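Local structure of ABC transporter, substrate binding protein (3C9H) at residues 151-156 with 250-255; 156-161 with 230-235. The protein probably captures a solute in the periplasm and delivers it to an ABC transporter, and binds a magnesium ion. One frame throughout, in Å; residues are numbered along the deposited sequence.

Contact 1: 151-156 with 250-255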
ATOM      1  N   PRO A 151       5.269 -14.640  19.108  1.00 28.46           N
ATOM      2  CA  PRO A 151       5.713 -13.295  18.744  1.00 27.68           C
ATOM      3  C   PRO A 151       4.877 -12.202  19.399  1.00 27.12           C
ATOM      4  O   PRO A 151       3.768 -12.479  19.861  1.00 26.11           O
ATOM      5  CB  PRO A 151       5.542 -13.275  17.227  1.00 27.85           C
ATOM      6  CG  PRO A 151       4.458 -14.217  16.955  1.00 27.48           C
ATOM      7  CD  PRO A 151       4.650 -15.336  17.960  1.00 28.18           C
ATOM      8  N   PRO A 152       5.413 -10.960  19.447  1.00 26.98           N
ATOM      9  CA  PRO A 152       4.704  -9.816  20.018  1.00 26.66           C
ATOM     10  C   PRO A 152       3.460  -9.485  19.198  1.00 26.46           C
ATOM     11  O   PRO A 152       3.481  -9.641  17.983  1.00 26.16           O
ATOM     12  CB  PRO A 152       5.743  -8.693  19.967  1.00 26.32           C
ATOM     13  CG  PRO A 152       6.693  -9.093  18.884  1.00 27.18           C
ATOM     14  CD  PRO A 152       6.737 -10.578  18.905  1.00 26.78           C
ATOM     15  N   ALA A 153       2.375  -9.104  19.881  1.00 26.50           N
ATOM     16  CA  ALA A 153       1.082  -8.818  19.256  1.00 26.41           C
ATOM     17  C   ALA A 153       0.634  -7.358  19.435  1.00 25.73           C
ATOM     18  O   ALA A 153      -0.416  -6.964  18.936  1.00 25.18           O
ATOM     19  CB  ALA A 153       0.017  -9.751  19.822  1.00 26.43           C
ATOM     20  N   THR A 154       1.426  -6.573  20.150  1.00 25.42           N
ATOM     21  CA  THR A 154       1.190  -5.165  20.352  1.00 25.34           C
ATOM     22  C   THR A 154       2.536  -4.469  20.275  1.00 25.81           C
ATOM     23  O   THR A 154       3.590  -5.115  20.315  1.00 25.14           O
ATOM     24  CB  THR A 154       0.562  -4.858  21.741  1.00 25.14           C
ATOM     25  OG1 THR A 154       1.534  -5.071  22.768  1.00 24.63           O
ATOM     26  CG2 THR A 154      -0.683  -5.688  22.002  1.00 25.19           C
ATOM     27  N   ARG A 155       2.502  -3.150  20.207  1.00 26.22           N
ATOM     28  CA  ARG A 155       3.713  -2.356  20.167  1.00 26.98           C
ATOM     29  C   ARG A 155       4.490  -2.391  21.491  1.00 27.10           C
ATOM     30  O   ARG A 155       5.702  -2.424  21.481  1.00 26.73           O
ATOM     31  CB  ARG A 155       3.376  -0.927  19.722  1.00 27.59           C
ATOM     32  CG  ARG A 155       3.211  -0.884  18.197  1.00 27.36           C
ATOM     33  CD  ARG A 155       2.334   0.210  17.723  1.00 28.82           C
ATOM     34  NE  ARG A 155       2.051   0.074  16.295  1.00 29.46           N
ATOM     35  CZ  ARG A 155       1.032  -0.613  15.788  1.00 29.75           C
ATOM     36  NH1 ARG A 155       0.871  -0.661  14.482  1.00 29.43           N
ATOM     37  NH2 ARG A 155       0.158  -1.228  16.571  1.00 30.99           N
ATOM     38  N   ALA A 156       3.776  -2.383  22.612  1.00 27.72           N
ATOM     39  CA  ALA A 156       4.397  -2.615  23.919  1.00 28.35           C
ATOM     40  C   ALA A 156       5.150  -3.937  23.950  1.00 28.15           C
ATOM     41  O   ALA A 156       6.307  -3.972  24.379  1.00 27.88           O
ATOM     42  CB  ALA A 156       3.361  -2.584  25.025  1.00 28.53           C
ATOM     43  N   GLY A 250       5.145 -15.925   9.407  1.00 29.62           N
ATOM     44  CA  GLY A 250       3.930 -15.717  10.191  1.00 29.28           C
ATOM     45  C   GLY A 250       3.529 -14.254  10.201  1.00 27.89           C
ATOM     46  O   GLY A 250       4.356 -13.372   9.977  1.00 27.17           O
ATOM     47  N   ILE A 251       2.256 -14.015  10.462  1.00 27.63           N
ATOM     48  CA  ILE A 251       1.646 -12.693  10.453  1.00 28.36           C
ATOM     49  C   ILE A 251       0.897 -12.461  11.766  1.00 28.79           C
ATOM     50  O   ILE A 251       0.202 -13.368  12.252  1.00 28.38           O
ATOM     51  CB  ILE A 251       0.598 -12.567   9.307  1.00 27.70           C
ATOM     52  CG1 ILE A 251       1.244 -12.796   7.935  1.00 28.95           C
ATOM     53  CG2 ILE A 251      -0.105 -11.207   9.375  1.00 27.15           C
ATOM     54  CD1 ILE A 251       0.243 -13.082   6.815  1.00 28.46           C
ATOM     55  N   VAL A 252       1.003 -11.248  12.307  1.00 29.14           N
ATOM     56  CA  VAL A 252       0.189 -10.799  13.448  1.00 29.33           C
ATOM     57  C   VAL A 252      -0.428  -9.451  13.117  1.00 29.93           C
ATOM     58  O   VAL A 252       0.292  -8.485  12.799  1.00 28.99           O
ATOM     59  CB  VAL A 252       1.041 -10.686  14.757  1.00 29.34           C
ATOM     60  CG1 VAL A 252       0.163 -10.333  15.946  1.00 28.61           C
ATOM     61  CG2 VAL A 252       1.774 -11.946  15.029  1.00 28.54           C
ATOM     62  N   LEU A 253      -1.768  -9.384  13.126  1.00 30.79           N
ATOM     63  CA  LEU A 253      -2.448  -8.089  13.075  1.00 31.48           C
ATOM     64  C   LEU A 253      -2.323  -7.501  14.469  1.00 31.36           C
ATOM     65  O   LEU A 253      -2.784  -8.104  15.415  1.00 32.41           O
ATOM     66  CB  LEU A 253      -3.935  -8.206  12.674  1.00 31.88           C
ATOM     67  CG  LEU A 253      -4.173  -8.130  11.158  1.00 32.25           C
ATOM     68  CD1 LEU A 253      -3.784  -9.453  10.521  1.00 31.35           C
ATOM     69  CD2 LEU A 253      -5.626  -7.768  10.845  1.00 32.11           C
ATOM     70  N   PRO A 254      -1.651  -6.361  14.612  1.00 31.19           N
ATOM     71  CA  PRO A 254      -1.487  -5.831  15.962  1.00 31.13           C
ATOM     72  C   PRO A 254      -2.810  -5.610  16.710  1.00 30.99           C
ATOM     73  O   PRO A 254      -3.761  -5.020  16.168  1.00 29.93           O
ATOM     74  CB  PRO A 254      -0.766  -4.508  15.721  1.00 30.95           C
ATOM     75  CG  PRO A 254      -0.040  -4.726  14.456  1.00 31.57           C
ATOM     76  CD  PRO A 254      -0.954  -5.531  13.621  1.00 31.66           C
ATOM     77  N   LYS A 255      -2.837  -6.052  17.962  1.00 30.81           N
ATOM     78  CA  LYS A 255      -4.058  -6.050  18.760  1.00 31.45           C
ATOM     79  C   LYS A 255      -4.342  -4.729  19.448  1.00 30.94           C
ATOM     80  O   LYS A 255      -5.499  -4.453  19.754  1.00 32.20           O
ATOM     81  CB  LYS A 255      -4.013  -7.171  19.796  1.00 32.25           C
ATOM     82  CG  LYS A 255      -4.037  -8.564  19.195  1.00 32.82           C
ATOM     83  CD  LYS A 255      -3.791  -9.562  20.286  1.00 33.92           C
ATOM     84  CE  LYS A 255      -3.792 -11.005  19.803  1.00 35.38           C
ATOM     85  NZ  LYS A 255      -3.418 -11.888  20.966  1.00 37.51           N
TER
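A153 and K255 are joined by the one backbone hydrogen bond across the contact. K255 N donates to A153 O at 2.8 Å, with an N-H...O angle of 174°. The same oxygen also receives a CA-H...O contact, P254 CA to A153 O at 3.4 Å, so two consecutive residues of 250-255 converge on one acceptor.

The apolar contacts flank this bond. V252 sends its two methyls to different partners: CG1, anti to the backbone N (chi1 -175°), reaches A153 CB at 3.9 Å, while V252 CG2 meets P151 CG at 4.0 Å. The K255 chain, extended beyond CG, passes the A153 methyl, its CD 3.8 Å from A153 CB. The P152 carbonyl oxygen, near V252, is buried without a polar partner in the model.

R155 adds an apolar touch: its chain, extended from CG to NE, brings NH2 to 3.5 Å from P254 CB, obliquely to the guanidinium. Its charge is met by residues beyond the two segments. D256 forms a salt bridge with NH2, which is also hydrogen-bonded to Y257 O, while the Y257 ring makes a cation-pi contact and Y232 OH pairs with NE.

T154 is the N-cap of helix 155-164, its OG1 bonded to E157 N. The contact thus pins a proline-rich, N-capped helix entry against the loop leaving strand 249-252, which pairs with strand 135-142, in what is probably one lobe of the two-lobed periplasmic-binding-protein fold.

Contact 2: 156-161 with 230-235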
ATOM      1  N   ALA A 156       3.776  -2.383  22.612  1.00 27.72           N
ATOM      2  CA  ALA A 156       4.397  -2.615  23.919  1.00 28.35           C
ATOM      3  C   ALA A 156       5.150  -3.937  23.950  1.00 28.15           C
ATOM      4  O   ALA A 156       6.307  -3.972  24.379  1.00 27.88           O
ATOM      5  CB  ALA A 156       3.361  -2.584  25.025  1.00 28.53           C
ATOM      6  N   GLU A 157       4.507  -5.013  23.494  1.00 28.25           N
ATOM      7  CA  GLU A 157       5.138  -6.343  23.453  1.00 29.21           C
ATOM      8  C   GLU A 157       6.325  -6.408  22.503  1.00 29.44           C
ATOM      9  O   GLU A 157       7.283  -7.150  22.737  1.00 28.64           O
ATOM     10  CB  GLU A 157       4.128  -7.434  23.057  1.00 28.73           C
ATOM     11  CG  GLU A 157       3.118  -7.738  24.129  1.00 30.29           C
ATOM     12  CD  GLU A 157       2.121  -8.829  23.746  1.00 30.64           C
ATOM     13  OE1 GLU A 157       2.292  -9.487  22.718  1.00 31.84           O
ATOM     14  OE2 GLU A 157       1.156  -9.038  24.501  1.00 34.48           O
ATOM     15  N   PHE A 158       6.242  -5.659  21.408  1.00 29.68           N
ATOM     16  CA  PHE A 158       7.314  -5.634  20.434  1.00 30.00           C
ATOM     17  C   PHE A 158       8.566  -5.072  21.103  1.00 29.76           C
ATOM     18  O   PHE A 158       9.642  -5.661  21.013  1.00 28.96           O
ATOM     19  CB  PHE A 158       6.909  -4.748  19.247  1.00 30.72           C
ATOM     20  CG  PHE A 158       7.675  -5.007  17.973  1.00 30.92           C
ATOM     21  CD1 PHE A 158       7.063  -5.676  16.900  1.00 32.79           C
ATOM     22  CD2 PHE A 158       8.963  -4.540  17.811  1.00 32.63           C
ATOM     23  CE1 PHE A 158       7.754  -5.896  15.682  1.00 33.27           C
ATOM     24  CE2 PHE A 158       9.681  -4.744  16.607  1.00 31.47           C
ATOM     25  CZ  PHE A 158       9.082  -5.432  15.540  1.00 33.64           C
ATOM     26  N   VAL A 159       8.404  -3.926  21.757  1.00 29.86           N
ATOM     27  CA  VAL A 159       9.510  -3.221  22.412  1.00 30.72           C
ATOM     28  C   VAL A 159      10.106  -4.078  23.527  1.00 31.06           C
ATOM     29  O   VAL A 159      11.329  -4.223  23.614  1.00 30.68           O
ATOM     30  CB  VAL A 159       9.056  -1.851  22.950  1.00 30.65           C
ATOM     31  CG1 VAL A 159      10.113  -1.242  23.877  1.00 32.27           C
ATOM     32  CG2 VAL A 159       8.743  -0.881  21.778  1.00 30.44           C
ATOM     33  N   ASP A 160       9.242  -4.659  24.351  1.00 32.05           N
ATOM     34  CA  ASP A 160       9.675  -5.592  25.411  1.00 32.54           C
ATOM     35  C   ASP A 160      10.457  -6.784  24.858  1.00 32.60           C
ATOM     36  O   ASP A 160      11.491  -7.143  25.411  1.00 31.52           O
ATOM     37  CB  ASP A 160       8.473  -6.079  26.224  1.00 32.94           C
ATOM     38  CG  ASP A 160       8.884  -6.848  27.486  1.00 34.54           C
ATOM     39  OD1 ASP A 160       9.814  -6.402  28.204  1.00 38.73           O
ATOM     40  OD2 ASP A 160       8.272  -7.902  27.763  1.00 38.02           O
ATOM     41  N   TYR A 161       9.976  -7.395  23.780  1.00 32.98           N
ATOM     42  CA  TYR A 161      10.694  -8.521  23.165  1.00 33.57           C
ATOM     43  C   TYR A 161      12.097  -8.095  22.707  1.00 33.72           C
ATOM     44  O   TYR A 161      13.077  -8.802  22.945  1.00 33.05           O
ATOM     45  CB  TYR A 161       9.912  -9.116  21.975  1.00 34.74           C
ATOM     46  CG  TYR A 161      10.706 -10.127  21.168  1.00 34.45           C
ATOM     47  CD1 TYR A 161      10.655 -11.493  21.465  1.00 37.38           C
ATOM     48  CD2 TYR A 161      11.533  -9.718  20.129  1.00 36.43           C
ATOM     49  CE1 TYR A 161      11.407 -12.430  20.723  1.00 35.93           C
ATOM     50  CE2 TYR A 161      12.285 -10.637  19.390  1.00 36.55           C
ATOM     51  CZ  TYR A 161      12.211 -11.990  19.684  1.00 37.18           C
ATOM     52  OH  TYR A 161      12.960 -12.885  18.925  1.00 37.92           O
ATOM     53  N   LEU A 230      11.721 -10.462  12.730  1.00 23.59           N
ATOM     54  CA  LEU A 230      10.507  -9.642  12.812  1.00 23.14           C
ATOM     55  C   LEU A 230      10.520  -8.526  11.766  1.00 22.47           C
ATOM     56  O   LEU A 230      11.563  -7.910  11.509  1.00 21.63           O
ATOM     57  CB  LEU A 230      10.388  -8.972  14.192  1.00 23.20           C
ATOM     58  CG  LEU A 230       9.885  -9.791  15.382  1.00 24.28           C
ATOM     59  CD1 LEU A 230      10.221  -9.052  16.682  1.00 24.08           C
ATOM     60  CD2 LEU A 230       8.389 -10.077  15.275  1.00 22.84           C
ATOM     61  N   GLY A 231       9.352  -8.250  11.192  1.00 22.35           N
ATOM     62  CA  GLY A 231       9.125  -7.024  10.428  1.00 22.21           C
ATOM     63  C   GLY A 231       7.942  -6.233  10.971  1.00 22.18           C
ATOM     64  O   GLY A 231       6.957  -6.807  11.467  1.00 20.60           O
ATOM     65  N   TYR A 232       8.035  -4.910  10.860  1.00 22.56           N
ATOM     66  CA  TYR A 232       7.059  -3.995  11.422  1.00 22.66           C
ATOM     67  C   TYR A 232       6.427  -3.138  10.309  1.00 21.84           C
ATOM     68  O   TYR A 232       7.144  -2.614   9.464  1.00 20.94           O
ATOM     69  CB  TYR A 232       7.726  -3.086  12.474  1.00 23.86           C
ATOM     70  CG  TYR A 232       6.806  -2.035  13.015  1.00 24.20           C
ATOM     71  CD1 TYR A 232       5.862  -2.355  13.975  1.00 26.88           C
ATOM     72  CD2 TYR A 232       6.865  -0.717  12.567  1.00 25.90           C
ATOM     73  CE1 TYR A 232       4.977  -1.403  14.459  1.00 26.89           C
ATOM     74  CE2 TYR A 232       5.982   0.256  13.055  1.00 25.74           C
ATOM     75  CZ  TYR A 232       5.044  -0.096  13.992  1.00 26.10           C
ATOM     76  OH  TYR A 232       4.170   0.844  14.499  1.00 27.28           O
ATOM     77  N   ASN A 233       5.106  -2.984  10.348  1.00 21.40           N
ATOM     78  CA  ASN A 233       4.343  -2.193   9.355  1.00 21.61           C
ATOM     79  C   ASN A 233       4.428  -2.713   7.931  1.00 21.08           C
ATOM     80  O   ASN A 233       4.516  -1.941   6.971  1.00 21.33           O
ATOM     81  CB  ASN A 233       4.767  -0.723   9.385  1.00 22.59           C
ATOM     82  CG  ASN A 233       3.974   0.108  10.374  1.00 23.49           C
ATOM     83  OD1 ASN A 233       4.122   1.348  10.424  1.00 27.78           O
ATOM     84  ND2 ASN A 233       3.126  -0.542  11.149  1.00 20.63           N
ATOM     85  N   ILE A 234       4.338  -4.026   7.793  1.00 20.58           N
ATOM     86  CA  ILE A 234       4.446  -4.685   6.513  1.00 20.74           C
ATOM     87  C   ILE A 234       3.036  -4.799   5.938  1.00 20.90           C
ATOM     88  O   ILE A 234       2.078  -4.939   6.689  1.00 19.82           O
ATOM     89  CB  ILE A 234       5.122  -6.095   6.670  1.00 21.61           C
ATOM     90  CG1 ILE A 234       6.466  -5.925   7.396  1.00 22.13           C
ATOM     91  CG2 ILE A 234       5.301  -6.795   5.300  1.00 20.67           C
ATOM     92  CD1 ILE A 234       7.404  -4.894   6.753  1.00 23.36           C
ATOM     93  N   LEU A 235       2.920  -4.743   4.607  1.00 21.20           N
ATOM     94  CA  LEU A 235       1.641  -4.926   3.954  1.00 21.49           C
ATOM     95  C   LEU A 235       1.092  -6.340   4.193  1.00 21.55           C
ATOM     96  O   LEU A 235       1.703  -7.329   3.807  1.00 21.27           O
ATOM     97  CB  LEU A 235       1.732  -4.582   2.462  1.00 21.79           C
ATOM     98  CG  LEU A 235       1.955  -3.098   2.088  1.00 22.82           C
ATOM     99  CD1 LEU A 235       2.032  -2.953   0.564  1.00 24.26           C
ATOM    100  CD2 LEU A 235       0.865  -2.167   2.690  1.00 23.72           C
TER
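Y232 OH is gripped by D191 OD2 and by R155 NE. This anchors the far end of the tyrosine, whose ring then serves the apolar interface with F158.

The Y232 ring turns its edge toward the face of F158, with centroids 5.8 Å apart and planes at 73°, a T-shaped pair. F158 CG stands anti to its backbone N (chi1 -159°), which carries the ring off the helix toward 230-232, and F158 CZ comes to 4.1 Å from Y232 CB. L230 CD1 supplies a CH-pi contact over one face of F158, 4.3 Å from the centroid and 22° off the normal, displaced toward the rim. The same methyl, L230 CD1, touches Y161 CD2 at 3.7 Å, obliquely to that ring, and so fills the corner where the rings of F158 and Y161, three residues apart on the helix, converge. G231 O lies near the plane of F158, at the ring edge.

No hydrogen bond crosses between the segments; on the helix side, only side chains make the contact, and the strand adds the backbone oxygen G231 O. Helix 155-164 lies over strand 230-235, which pairs with strands 135-142 and 173-176. F139 meets F158 edge-to-face, F146 adjoins Y161, and helix 198-207 packs against V159 and Y232.

Both contacts use helix 155-164, contact 1 at its capped entry and contact 2 along its first turns, and their centres lie about 6 Å apart. Contact 2 is core: all five of its touching residues are buried, and aromatic and leucine side chains carry it without a cross-segment hydrogen bond. Contact 1 is only partly buried and mixes a backbone bond, methyl packing and a charged group, with K255 exposed. Strand 135-142 pairs with both 230-235 and 249-252, so the helix and the loop leading into it touch the strands on either side of 135-142. P152 of contact 1 joins the two, touching F158 and L230 of contact 2. In sequence, contact 2 is nested within the loop closed by contact 1.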